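Local coordinates for protein ESXA (Geobacillus thermodenitrificans, PDB 3ZBH) that is of unknown function but, as a WXG100 (ESAT-6-like) family member, is probably a substrate of a type VII secretion system, at residues R15-A18 / R19-N22; E30-A33 / R34-M38; M38-T41 / L42-I45; M68-L71 / L72-G76; I85-D88 / T89-I93. All coordinates share one frame; numbering follows the deposited sequence. Where two conformers were deposited one is given.

Contact 1: R15-A18 / R19-N22. With PO4 (phosphate ion), chain J; ACT (acetate ion), chain N; ACT (acetate ion), chain I.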
loop_
_atom_site.group_PDB
_atom_site.type_symbol
_atom_site.label_atom_id
_atom_site.label_comp_id
_atom_site.label_asym_id
_atom_site.label_seq_id
_atom_site.Cartn_x
_atom_site.Cartn_y
_atom_site.Cartn_z
ATOM N N ARG B 15 3.956 -14.326 16.905
ATOM C CA ARG B 15 3.848 -14.963 15.584
ATOM C C ARG B 15 2.667 -14.430 14.789
ATOM O O ARG B 15 2.750 -14.279 13.571
ATOM C CB ARG B 15 3.742 -16.473 15.716
ATOM C CG ARG B 15 5.036 -17.072 16.205
ATOM C CD ARG B 15 4.934 -18.544 16.547
ATOM N NE ARG B 15 6.286 -18.995 16.895
ATOM C CZ ARG B 15 6.575 -19.786 17.921
ATOM N NH1 ARG B 15 5.603 -20.234 18.710
ATOM N NH2 ARG B 15 7.833 -20.124 18.137
ATOM N N GLY B 16 1.551 -14.223 15.477
ATOM C CA GLY B 16 0.383 -13.550 14.877
ATOM C C GLY B 16 0.734 -12.211 14.236
ATOM O O GLY B 16 0.324 -11.905 13.103
ATOM N N VAL B 17 1.463 -11.388 14.974
ATOM C CA VAL B 17 1.868 -10.093 14.469
ATOM C C VAL B 17 2.930 -10.236 13.364
ATOM O O VAL B 17 2.895 -9.493 12.385
ATOM C CB VAL B 17 2.343 -9.153 15.601
ATOM C CG1 VAL B 17 2.753 -7.825 14.994
ATOM C CG2 VAL B 17 1.183 -8.931 16.597
ATOM N N ALA B 18 3.826 -11.207 13.509
ATOM C CA ALA B 18 4.813 -11.472 12.448
ATOM C C ALA B 18 4.098 -11.801 11.131
ATOM O O ALA B 18 4.477 -11.317 10.073
ATOM C CB ALA B 18 5.703 -12.625 12.839
ATOM N N ARG B 19 3.054 -12.616 11.214
ATOM C CA ARG B 19 2.305 -12.987 10.001
ATOM C C ARG B 19 1.625 -11.796 9.353
ATOM O O ARG B 19 1.585 -11.692 8.136
ATOM C CB ARG B 19 1.324 -14.120 10.281
ATOM C CG ARG B 19 2.003 -15.500 10.327
ATOM C CD ARG B 19 0.987 -16.652 10.282
ATOM N NE ARG B 19 0.044 -16.584 11.410
ATOM C CZ ARG B 19 0.269 -17.089 12.624
ATOM N NH1 ARG B 19 1.405 -17.726 12.898
ATOM N NH2 ARG B 19 -0.650 -16.960 13.563
ATOM N N GLN B 20 1.133 -10.861 10.149
ATOM C CA GLN B 20 0.570 -9.615 9.615
ATOM C C GLN B 20 1.604 -8.815 8.854
ATOM O O GLN B 20 1.328 -8.304 7.751
ATOM C CB GLN B 20 0.030 -8.740 10.731
ATOM C CG GLN B 20 -1.143 -9.313 11.498
ATOM C CD GLN B 20 -1.692 -8.260 12.425
ATOM O OE1 GLN B 20 -2.588 -7.502 12.050
ATOM N NE2 GLN B 20 -1.107 -8.149 13.604
ATOM N N TYR B 21 2.787 -8.656 9.443
ATOM C CA TYR B 21 3.866 -7.965 8.729
ATOM C C TYR B 21 4.226 -8.633 7.378
ATOM O O TYR B 21 4.407 -7.936 6.353
ATOM C CB TYR B 21 5.094 -7.806 9.638
ATOM C CG TYR B 21 4.950 -6.579 10.517
ATOM C CD1 TYR B 21 5.301 -5.330 10.038
ATOM C CD2 TYR B 21 4.402 -6.667 11.806
ATOM C CE1 TYR B 21 5.147 -4.194 10.813
ATOM C CE2 TYR B 21 4.260 -5.538 12.596
ATOM C CZ TYR B 21 4.641 -4.315 12.094
ATOM O OH TYR B 21 4.476 -3.182 12.842
ATOM N N ASN B 22 4.308 -9.964 7.363
ATOM C CA ASN B 22 4.605 -10.649 6.081
ATOM C C ASN B 22 3.457 -10.566 5.094
ATOM O O ASN B 22 3.674 -10.381 3.900
ATOM C CB ASN B 22 5.010 -12.100 6.290
ATOM C CG ASN B 22 6.305 -12.236 7.053
ATOM O OD1 ASN B 22 6.437 -13.138 7.870
ATOM N ND2 ASN B 22 7.258 -11.343 6.812
HETATM P P PO4 J . -2.692 -5.523 15.346
HETATM O O1 PO4 J . -1.254 -5.920 15.074
HETATM O O2 PO4 J . -2.740 -4.459 16.412
HETATM O O3 PO4 J . -3.434 -6.745 15.835
HETATM O O4 PO4 J . -3.320 -4.964 14.085
HETATM C C ACT N . 4.670 -19.113 11.788
HETATM O O ACT N . 5.236 -19.535 12.824
HETATM O OXT ACT N . 3.891 -18.126 11.814
HETATM C CH3 ACT N . 4.942 -19.788 10.473
HETATM C C ACT I . 6.621 -0.366 12.204
HETATM O O ACT I . 6.756 0.652 12.915
HETATM O OXT ACT I . 5.498 -0.911 12.062
HETATM C CH3 ACT I . 7.836 -0.911 11.498
#
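The Arg19 guanidinium lies back along its own helix, with Arg15 O 3.7 Å above one face, offset toward the rim, and Gly16 CA over that same face. An acetate ion, probably from the crystallisation liquor, sits at the edge, where Arg19 NH1 donates to its OXT at 2.7 Å. The fold-back comes from a bend at chi3 (-59°), which turns the group toward Arg15 and Gly16; Arg19 NH2 is then paired with Glu12. The Tyr21 ring meets Val17 at its edge: Val17 CG1 lies in the ring plane, 3.6 Å from Tyr21 CE2, the two side chains running side by side. At the far end of the ring Tyr21 OH donates to a second acetate, 2.6 Å to its OXT. Gln20 sends its extended chain past Val17, CG2 of Val17 being 3.8 Å from Gln20 NE2, and this amide nitrogen gives a hydrogen bond to a phosphate oxygen, O1, at 2.7 Å. The same phosphate is also hydrogen-bonded to Thr41 of the second subunit. Beneath the side chains, four consecutive backbone bonds run from Arg19 N to Arg15 O through Asn22 N to Ala18 O. Ala18 faces helix 48-95, packing on Leu79 and His80, as expected of the first helix in the WXG100 helical hairpin.

Contact 2: E30-A33 / R34-M38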
loop_
_atom_site.group_PDB
_atom_site.type_symbol
_atom_site.label_atom_id
_atom_site.label_comp_id
_atom_site.label_asym_id
_atom_site.label_seq_id
_atom_site.Cartn_x
_atom_site.Cartn_y
_atom_site.Cartn_z
ATOM N N GLU B 30 2.341 -6.710 -4.430
ATOM C CA GLU B 30 1.198 -6.974 -5.313
ATOM C C GLU B 30 0.591 -5.668 -5.821
ATOM O O GLU B 30 0.287 -5.528 -7.013
ATOM C CB GLU B 30 0.183 -7.891 -4.638
ATOM C CG GLU B 30 0.768 -9.293 -4.457
ATOM C CD GLU B 30 -0.055 -10.152 -3.547
ATOM O OE1 GLU B 30 -1.193 -9.759 -3.246
ATOM O OE2 GLU B 30 0.426 -11.227 -3.143
ATOM N N LEU B 31 0.428 -4.707 -4.918
ATOM C CA LEU B 31 -0.094 -3.399 -5.301
ATOM C C LEU B 31 0.823 -2.686 -6.292
ATOM O O LEU B 31 0.372 -2.161 -7.302
ATOM C CB LEU B 31 -0.302 -2.540 -4.040
ATOM C CG LEU B 31 -0.597 -1.053 -4.180
ATOM C CD1 LEU B 31 -2.003 -0.796 -4.728
ATOM C CD2 LEU B 31 -0.446 -0.450 -2.782
ATOM N N ILE B 32 2.110 -2.672 -6.028
ATOM C CA ILE B 32 3.031 -2.056 -6.965
ATOM C C ILE B 32 2.956 -2.683 -8.367
ATOM O O ILE B 32 2.887 -1.980 -9.365
ATOM C CB ILE B 32 4.469 -2.038 -6.429
ATOM C CG1 ILE B 32 4.565 -1.083 -5.223
ATOM C CG2 ILE B 32 5.435 -1.577 -7.521
ATOM C CD1 ILE B 32 3.997 0.323 -5.483
ATOM N N ALA B 33 2.919 -4.008 -8.418
ATOM C CA ALA B 33 2.755 -4.725 -9.674
ATOM C C ALA B 33 1.476 -4.300 -10.397
ATOM O O ALA B 33 1.508 -4.046 -11.597
ATOM C CB ALA B 33 2.760 -6.224 -9.411
ATOM N N ARG B 34 0.360 -4.206 -9.681
ATOM C CA ARG B 34 -0.893 -3.744 -10.296
ATOM C C ARG B 34 -0.840 -2.290 -10.785
ATOM O O ARG B 34 -1.285 -1.980 -11.911
ATOM C CB ARG B 34 -2.099 -3.941 -9.369
ATOM C CG ARG B 34 -2.410 -5.383 -8.999
ATOM C CD ARG B 34 -3.763 -5.467 -8.296
ATOM N NE ARG B 34 -3.864 -4.653 -7.073
ATOM C CZ ARG B 34 -3.484 -5.041 -5.854
ATOM N NH1 ARG B 34 -2.953 -6.241 -5.660
ATOM N NH2 ARG B 34 -3.654 -4.226 -4.814
ATOM N N LEU B 35 -0.299 -1.405 -9.949
ATOM C CA LEU B 35 -0.071 -0.017 -10.365
ATOM C C LEU B 35 0.934 0.103 -11.522
ATOM O O LEU B 35 0.807 0.986 -12.347
ATOM C CB LEU B 35 0.410 0.834 -9.185
ATOM C CG LEU B 35 -0.568 0.937 -8.007
ATOM C CD1 LEU B 35 0.073 1.817 -6.931
ATOM C CD2 LEU B 35 -1.892 1.539 -8.472
ATOM N N ASP B 36 1.929 -0.778 -11.592
ATOM C CA ASP B 36 2.849 -0.735 -12.725
ATOM C C ASP B 36 2.103 -0.968 -14.049
ATOM O O ASP B 36 2.313 -0.245 -15.048
ATOM C CB ASP B 36 3.973 -1.777 -12.593
ATOM C CG ASP B 36 5.054 -1.373 -11.614
ATOM O OD1 ASP B 36 5.132 -0.181 -11.183
ATOM O OD2 ASP B 36 5.836 -2.280 -11.267
ATOM N N GLN B 37 1.213 -1.953 -14.038
ATOM C CA GLN B 37 0.428 -2.268 -15.222
ATOM C C GLN B 37 -0.639 -1.188 -15.528
ATOM O O GLN B 37 -0.847 -0.804 -16.692
ATOM C CB GLN B 37 -0.236 -3.618 -15.017
ATOM C CG GLN B 37 -1.025 -4.067 -16.222
ATOM C CD GLN B 37 -1.423 -5.515 -16.098
ATOM O OE1 GLN B 37 -2.436 -5.853 -15.472
ATOM N NE2 GLN B 37 -0.624 -6.384 -16.697
ATOM N N MET B 38 -1.314 -0.711 -14.485
ATOM C CA MET B 38 -2.210 0.464 -14.608
ATOM C C MET B 38 -1.563 1.704 -15.210
ATOM O O MET B 38 -2.246 2.478 -15.917
ATOM C CB MET B 38 -2.866 0.803 -13.269
ATOM C CG MET B 38 -3.961 -0.186 -12.901
ATOM S SD MET B 38 -4.279 -0.196 -11.141
ATOM C CE MET B 38 -4.929 1.453 -10.876
#
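Arg34 folds back over the preceding turn, its guanidinium carrying Leu31 CA 3.6 Å above one face, offset toward the rim, with Glu30 O over the same face. Arg34 NH1 comes to 3.7 Å from Glu30 CB, while Arg34 NH2 rests at 3.8 Å from Leu31 CD1, the two side chains crossing at about a right angle. A bend at chi3 (-58°) swings the group round onto these neighbours. Glu30 OE1 stays 4.6 Å from Arg34 NH1, not in contact, though the opposite charges probably attract weakly. Leu31 also packs on Leu35, CD1 against CG at 4.0 Å. On the next flank the methyl CG2 of Ile32 lies 3.8 Å from Asp36 OD2, against the carboxylate. Below them run the i to i+4 backbone bonds of helix 11-45, the first arm of the WXG100 hairpin; the one from Leu35 N to Leu31 O is almost straight, with an N-H...O angle of 178°. The next shell fixes the polar ends. Asp36 reaches across to helix 48-95, its OD1 hydrogen-bonded to Tyr58 and its OD2 in a salt bridge with Arg62. An alanine at Asp36 would take away the carboxylate, and would probably leave the Tyr58 hydroxyl and the Arg62 charge without these partners and uncover the Ile32 methyl. Arg34 is held by the second subunit, its NE in a salt bridge with Glu24 of that chain, while Leu35 packs on Leu72 of the same subunit.

Contact 3: M38-T41 / L42-I45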
loop_
_atom_site.group_PDB
_atom_site.type_symbol
_atom_site.label_atom_id
_atom_site.label_comp_id
_atom_site.label_asym_id
_atom_site.label_seq_id
_atom_site.Cartn_x
_atom_site.Cartn_y
_atom_site.Cartn_z
ATOM N N MET B 38 -1.314 -0.711 -14.485
ATOM C CA MET B 38 -2.210 0.464 -14.608
ATOM C C MET B 38 -1.563 1.704 -15.210
ATOM O O MET B 38 -2.246 2.478 -15.917
ATOM C CB MET B 38 -2.866 0.803 -13.269
ATOM C CG MET B 38 -3.961 -0.186 -12.901
ATOM S SD MET B 38 -4.279 -0.196 -11.141
ATOM C CE MET B 38 -4.929 1.453 -10.876
ATOM N N SER B 39 -0.264 1.889 -14.972
ATOM C CA SER B 39 0.471 2.981 -15.578
ATOM C C SER B 39 0.575 2.821 -17.094
ATOM O O SER B 39 0.453 3.792 -17.824
ATOM C CB SER B 39 1.882 3.096 -15.004
ATOM O OG SER B 39 1.830 3.753 -13.762
ATOM N N HIS B 40 0.845 1.600 -17.550
ATOM C CA HIS B 40 0.854 1.296 -18.984
ATOM C C HIS B 40 -0.489 1.496 -19.603
ATOM O O HIS B 40 -0.590 2.103 -20.674
ATOM C CB HIS B 40 1.323 -0.142 -19.219
ATOM C CG HIS B 40 2.796 -0.323 -19.042
ATOM N ND1 HIS B 40 3.324 -1.009 -18.007
ATOM C CD2 HIS B 40 3.868 0.122 -19.810
ATOM C CE1 HIS B 40 4.669 -0.992 -18.103
ATOM N NE2 HIS B 40 4.999 -0.292 -19.204
ATOM N N THR B 41 -1.538 0.994 -18.957
ATOM C CA THR B 41 -2.922 1.203 -19.417
ATOM C C THR B 41 -3.191 2.703 -19.576
ATOM O O THR B 41 -3.728 3.164 -20.614
ATOM C CB THR B 41 -3.940 0.578 -18.438
ATOM O OG1 THR B 41 -3.657 -0.812 -18.277
ATOM C CG2 THR B 41 -5.363 0.698 -18.959
ATOM N N LEU B 42 -2.761 3.474 -18.582
ATOM C CA LEU B 42 -2.990 4.926 -18.597
ATOM C C LEU B 42 -2.273 5.610 -19.754
ATOM O O LEU B 42 -2.845 6.483 -20.411
ATOM C CB LEU B 42 -2.571 5.568 -17.276
ATOM C CG LEU B 42 -3.113 6.976 -17.043
ATOM C CD1 LEU B 42 -4.626 6.927 -16.938
ATOM C CD2 LEU B 42 -2.513 7.545 -15.765
ATOM N N GLN B 43 -1.032 5.202 -20.006
ATOM C CA GLN B 43 -0.273 5.680 -21.163
ATOM C C GLN B 43 -0.976 5.489 -22.504
ATOM O O GLN B 43 -0.780 6.281 -23.414
ATOM C CB GLN B 43 1.106 5.033 -21.213
ATOM C CG GLN B 43 2.157 5.839 -20.488
ATOM C CD GLN B 43 3.563 5.334 -20.730
ATOM O OE1 GLN B 43 3.909 4.207 -20.372
ATOM N NE2 GLN B 43 4.391 6.180 -21.321
ATOM N N GLY B 44 -1.780 4.438 -22.629
ATOM C CA GLY B 44 -2.480 4.163 -23.868
ATOM C C GLY B 44 -3.786 4.922 -24.007
ATOM O O GLY B 44 -4.228 5.193 -25.123
ATOM N N ILE B 45 -4.405 5.279 -22.882
ATOM C CA ILE B 45 -5.752 5.858 -22.925
ATOM C C ILE B 45 -5.799 7.388 -22.823
ATOM O O ILE B 45 -6.820 7.994 -23.151
ATOM C CB ILE B 45 -6.739 5.178 -21.935
ATOM C CG1 ILE B 45 -6.330 5.415 -20.487
ATOM C CG2 ILE B 45 -6.861 3.683 -22.233
ATOM C CD1 ILE B 45 -7.309 4.849 -19.486
#
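Leu42 N and Gln43 N bond back to Met38 O and Ser39 O, continuing the regular alpha-helical pattern toward the end of helix 11-45, the first arm of the WXG100 hairpin. These backbone bonds measure 2.9 Å from Leu42 N to Met38 O and 3.0 Å from Gln43 N to Ser39 O. Over the last turn they slacken. Gly44 N is 3.3 Å from His40 O and also makes a weak bond to Thr41 O, and Thr41 O takes a second weak bond, from Ile45 N. The hydroxyl of Thr41 turns back one turn to bond with Gln37 O.

Side-chain contact between the segments is slight. His40 and Gln43 lie side by side, pointing the same way, with the ring and amide planes 38° apart and His40 CD2 4.1 Å from Gln43 OE1. Leu42 packs on Phe54 of helix 48-95 and on Tyr21 of the second subunit; Thr41 and Ile45 both pack on Val17 of that subunit.

Ile45 CG1 stands between its backbone N and carbonyl carbon (chi1 65°), which brings it against the preceding turn, 3.4 Å from Thr41 O.

Contact 4: M68-L71 / L72-G76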
loop_
_atom_site.group_PDB
_atom_site.type_symbol
_atom_site.label_atom_id
_atom_site.label_comp_id
_atom_site.label_asym_id
_atom_site.label_seq_id
_atom_site.Cartn_x
_atom_site.Cartn_y
_atom_site.Cartn_z
ATOM N N MET B 68 9.255 -0.038 1.954
ATOM C CA MET B 68 8.277 -0.487 2.940
ATOM C C MET B 68 8.195 -2.012 2.919
ATOM O O MET B 68 8.116 -2.653 3.951
ATOM C CB MET B 68 6.909 0.128 2.667
ATOM C CG MET B 68 5.865 -0.255 3.699
ATOM S SD MET B 68 6.130 0.581 5.288
ATOM C CE MET B 68 5.353 2.157 4.926
ATOM N N ALA B 69 8.154 -2.587 1.719
ATOM C CA ALA B 69 8.078 -4.036 1.622
ATOM C C ALA B 69 9.301 -4.702 2.291
ATOM O O ALA B 69 9.150 -5.689 3.019
ATOM C CB ALA B 69 7.904 -4.460 0.157
ATOM N N VAL B 70 10.494 -4.154 2.102
ATOM C CA VAL B 70 11.674 -4.706 2.777
ATOM C C VAL B 70 11.504 -4.578 4.295
ATOM O O VAL B 70 11.695 -5.543 5.051
ATOM C CB VAL B 70 12.965 -3.975 2.338
ATOM C CG1 VAL B 70 14.134 -4.325 3.245
ATOM C CG2 VAL B 70 13.310 -4.305 0.879
ATOM N N LEU B 71 11.144 -3.378 4.742
ATOM C CA LEU B 71 10.968 -3.138 6.203
ATOM C C LEU B 71 10.001 -4.109 6.850
ATOM O O LEU B 71 10.313 -4.698 7.879
ATOM C CB LEU B 71 10.437 -1.715 6.421
ATOM C CG LEU B 71 9.969 -1.356 7.840
ATOM C CD1 LEU B 71 11.182 -1.397 8.733
ATOM C CD2 LEU B 71 9.366 0.050 7.784
ATOM N N LEU B 72 8.813 -4.271 6.251
ATOM C CA LEU B 72 7.788 -5.116 6.827
ATOM C C LEU B 72 8.258 -6.565 6.896
ATOM O O LEU B 72 7.998 -7.242 7.855
ATOM C CB LEU B 72 6.477 -5.038 6.027
ATOM C CG LEU B 72 5.831 -3.627 5.928
ATOM C CD1 LEU B 72 4.709 -3.638 4.899
ATOM C CD2 LEU B 72 5.376 -3.022 7.263
ATOM N N ASN B 73 8.945 -7.044 5.858
ATOM C CA ASN B 73 9.507 -8.419 5.948
ATOM C C ASN B 73 10.606 -8.578 7.007
ATOM O O ASN B 73 10.713 -9.629 7.639
ATOM C CB ASN B 73 10.064 -8.843 4.595
ATOM C CG ASN B 73 8.995 -9.363 3.670
ATOM O OD1 ASN B 73 8.148 -10.184 4.051
ATOM N ND2 ASN B 73 9.014 -8.890 2.455
ATOM N N GLU B 74 11.463 -7.571 7.144
ATOM C CA GLU B 74 12.522 -7.615 8.168
ATOM C C GLU B 74 11.894 -7.648 9.563
ATOM O O GLU B 74 12.334 -8.408 10.423
ATOM C CB GLU B 74 13.459 -6.409 8.052
ATOM C CG GLU B 74 14.322 -6.513 6.811
ATOM C CD GLU B 74 15.299 -5.376 6.620
ATOM O OE1 GLU B 74 15.048 -4.222 7.060
ATOM O OE2 GLU B 74 16.313 -5.650 5.955
ATOM N N VAL B 75 10.870 -6.819 9.779
ATOM C CA VAL B 75 10.103 -6.863 11.049
ATOM C C VAL B 75 9.458 -8.230 11.246
ATOM O O VAL B 75 9.521 -8.801 12.324
ATOM C CB VAL B 75 9.027 -5.739 11.107
ATOM C CG1 VAL B 75 8.113 -5.913 12.351
ATOM C CG2 VAL B 75 9.693 -4.362 11.145
ATOM N N GLY B 76 8.836 -8.767 10.186
ATOM C CA GLY B 76 8.210 -10.070 10.297
ATOM C C GLY B 76 9.217 -11.115 10.721
ATOM O O GLY B 76 8.939 -11.965 11.575
#
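Met68 on Leu72 and Leu71 on Val75 form a buried apolar contact between successive turns of helix 48-95, close to the centre of the chain. Met68, bent at chi2 and chi3, crosses Leu72 at a slant: its CG meets Leu72 CD1 at 3.8 Å, and its SD is 4.2 Å from Leu72 CD2. Leu72 lies close over the carbonyl of the preceding turn, with CG 3.2 Å from Met68 O. Leu71 and Val75 point the same way, and Leu71 CD1 comes within 4.1 Å of Val75 CG2. That branch of Val75 is anti to the carbonyl carbon, beside the backbone N, which puts it next to the previous turn and 3.3 Å from Leu71 O. The backbone bonds are regular, Val75 N to Leu71 O being nearly straight at 171°. Val70 and Glu74 are exposed, and there Val70 CG1 supports the extended chain of Glu74, 3.7 Å from its OE2. On the side toward helix 11-45, Asn73 OD1 accepts a weak hydrogen bond from Asn22, while Ala69 O takes a hydrogen bond from Ser25 OG. Inside the hairpin Leu72 and Val75 both pack on Tyr21; across the dimer Met68 meets Phe65 of the second subunit, and Leu71 and Val75 meet its Phe54. Apolar residues facing both the partner helix and the second subunit are what one expects at the core of a WXG100 helical-hairpin dimer.

Contact 5: I85-D88 / T89-I93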
loop_
_atom_site.group_PDB
_atom_site.type_symbol
_atom_site.label_atom_id
_atom_site.label_comp_id
_atom_site.label_asym_id
_atom_site.label_seq_id
_atom_site.Cartn_x
_atom_site.Cartn_y
_atom_site.Cartn_z
ATOM N N ILE B 85 12.478 -17.083 20.779
ATOM C CA ILE B 85 13.228 -16.745 22.015
ATOM C C ILE B 85 12.316 -16.737 23.215
ATOM O O ILE B 85 12.663 -17.277 24.273
ATOM C CB ILE B 85 13.973 -15.415 21.857
ATOM C CG1 ILE B 85 15.232 -15.679 20.999
ATOM C CG2 ILE B 85 14.303 -14.789 23.233
ATOM C CD1 ILE B 85 15.921 -14.428 20.445
ATOM N N LEU B 86 11.140 -16.151 23.040
ATOM C CA LEU B 86 10.158 -16.129 24.125
ATOM C C LEU B 86 9.624 -17.516 24.535
ATOM O O LEU B 86 9.523 -17.819 25.727
ATOM C CB LEU B 86 9.010 -15.167 23.791
ATOM C CG LEU B 86 7.941 -14.900 24.868
ATOM C CD1 LEU B 86 8.559 -14.311 26.134
ATOM C CD2 LEU B 86 6.939 -13.914 24.277
ATOM N N GLU B 87 9.281 -18.343 23.554
ATOM C CA GLU B 87 8.862 -19.731 23.821
ATOM C C GLU B 87 9.933 -20.514 24.598
ATOM O O GLU B 87 9.644 -21.231 25.595
ATOM C CB GLU B 87 8.531 -20.385 22.467
ATOM C CG GLU B 87 8.066 -21.833 22.479
ATOM C CD GLU B 87 7.606 -22.213 21.086
ATOM O OE1 GLU B 87 8.440 -22.286 20.163
ATOM O OE2 GLU B 87 6.399 -22.336 20.886
ATOM N N ASP B 88 11.184 -20.322 24.184
ATOM C CA ASP B 88 12.307 -20.957 24.840
ATOM C C ASP B 88 12.456 -20.469 26.267
ATOM O O ASP B 88 12.539 -21.269 27.200
ATOM C CB ASP B 88 13.587 -20.679 24.048
ATOM C CG ASP B 88 13.669 -21.515 22.800
ATOM O OD1 ASP B 88 12.861 -22.461 22.679
ATOM O OD2 ASP B 88 14.531 -21.232 21.942
ATOM N N THR B 89 12.448 -19.154 26.428
ATOM C CA THR B 89 12.529 -18.533 27.742
ATOM C C THR B 89 11.427 -19.080 28.647
ATOM O O THR B 89 11.695 -19.538 29.764
ATOM C CB THR B 89 12.404 -17.010 27.613
ATOM O OG1 THR B 89 13.479 -16.496 26.791
ATOM C CG2 THR B 89 12.426 -16.346 29.012
ATOM N N ASP B 90 10.191 -19.069 28.156
ATOM C CA ASP B 90 9.082 -19.632 28.946
ATOM C C ASP B 90 9.258 -21.119 29.331
ATOM O O ASP B 90 8.945 -21.499 30.460
ATOM C CB ASP B 90 7.732 -19.389 28.252
ATOM C CG ASP B 90 7.308 -17.934 28.270
ATOM O OD1 ASP B 90 7.974 -17.124 28.959
ATOM O OD2 ASP B 90 6.281 -17.591 27.598
ATOM N N GLN B 91 9.747 -21.936 28.408
ATOM C CA GLN B 91 9.967 -23.391 28.616
ATOM C C GLN B 91 11.112 -23.690 29.567
ATOM O O GLN B 91 11.046 -24.630 30.375
ATOM C CB GLN B 91 10.277 -24.095 27.292
ATOM C CG GLN B 91 9.065 -24.584 26.513
ATOM C CD GLN B 91 9.404 -24.979 25.079
ATOM O OE1 GLN B 91 8.530 -25.012 24.205
ATOM N NE2 GLN B 91 10.682 -25.272 24.827
ATOM N N GLN B 92 12.188 -22.919 29.434
ATOM C CA GLN B 92 13.302 -22.988 30.377
ATOM C C GLN B 92 12.822 -22.788 31.802
ATOM O O GLN B 92 13.103 -23.623 32.660
ATOM C CB GLN B 92 14.346 -21.926 30.071
ATOM C CG GLN B 92 15.135 -22.175 28.808
ATOM C CD GLN B 92 15.978 -20.959 28.467
ATOM O OE1 GLN B 92 16.393 -20.220 29.363
ATOM N NE2 GLN B 92 16.209 -20.731 27.181
ATOM N N ILE B 93 12.111 -21.686 32.030
ATOM C CA ILE B 93 11.560 -21.369 33.333
ATOM C C ILE B 93 10.639 -22.497 33.838
ATOM O O ILE B 93 10.776 -22.965 34.974
ATOM C CB ILE B 93 10.836 -20.005 33.299
ATOM C CG1 ILE B 93 11.867 -18.875 33.251
ATOM C CG2 ILE B 93 9.925 -19.832 34.508
ATOM C CD1 ILE B 93 11.270 -17.488 33.187
#
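Thr89 is gripped closely by the turn before it, whereas the flank on which Glu87 and Gln91 lie is looser. Ile85 O accepts two bonds from Thr89, one from its backbone N at 2.9 Å and one from its hydroxyl OG1 at 2.8 Å, and they arrive from opposite faces of the carbonyl plane, the hydroxyl well above it. With OG1 beside the backbone N (chi1 -60°), the hydroxyl lies back over this carbonyl. A valine at Thr89 would remove the hydroxyl and would probably leave Ile85 O with the backbone donor alone. The other backbone bonds are as tight: Asp90 N to Leu86 O and Gln92 N to Asp88 O are both 2.8 Å. Gln92 CG packs close on Asp88 O, at 3.2 Å, the rest of its chain extended.

On the loose side, Glu87 and Gln91 run side by side with carboxylate and amide planes 16° apart, and their closest side-chain approach is Glu87 CG to Gln91 OE1, 3.6 Å. Asp88 OD1 stays 4.2 Å from Gln91 NE2, too far for a bond.

Toward helix 11-45, Leu86 CD1 lies 4.0 Å from Asp90 OD1, an apolar group against a carboxylate. Glu87 is held by its salt bridge to Arg15 of that helix, and Leu86, Glu87 and Asp90 touch Pro11 at its start. No other protein chain of the assembly reaches this part of helix 48-95.

How the contacts relate
Contacts 1, 2 and 3 follow one another along helix 11-45, and contacts 4 and 5 lie on helix 48-95. Contact 4 is the buried one, apolar, its centre about 5 Å from the chain's centre, while contact 5, its centre about 28 Å away, is a largely polar surface turn. The first three are partly buried: contacts 1 and 2 mix charged and apolar flanks, contact 3 has no salt bridge. Contacts 1 to 4 touch the second subunit, contact 5 does not. Side chains of contact 1 reach helix 48-95, meeting contact 4 through Tyr21 on Leu72 and contact 5 through the Arg15 to Glu87 salt bridge. Contacts 2 and 3 share Met38; contacts 3 and 5 stand farthest apart, centres about 54 Å.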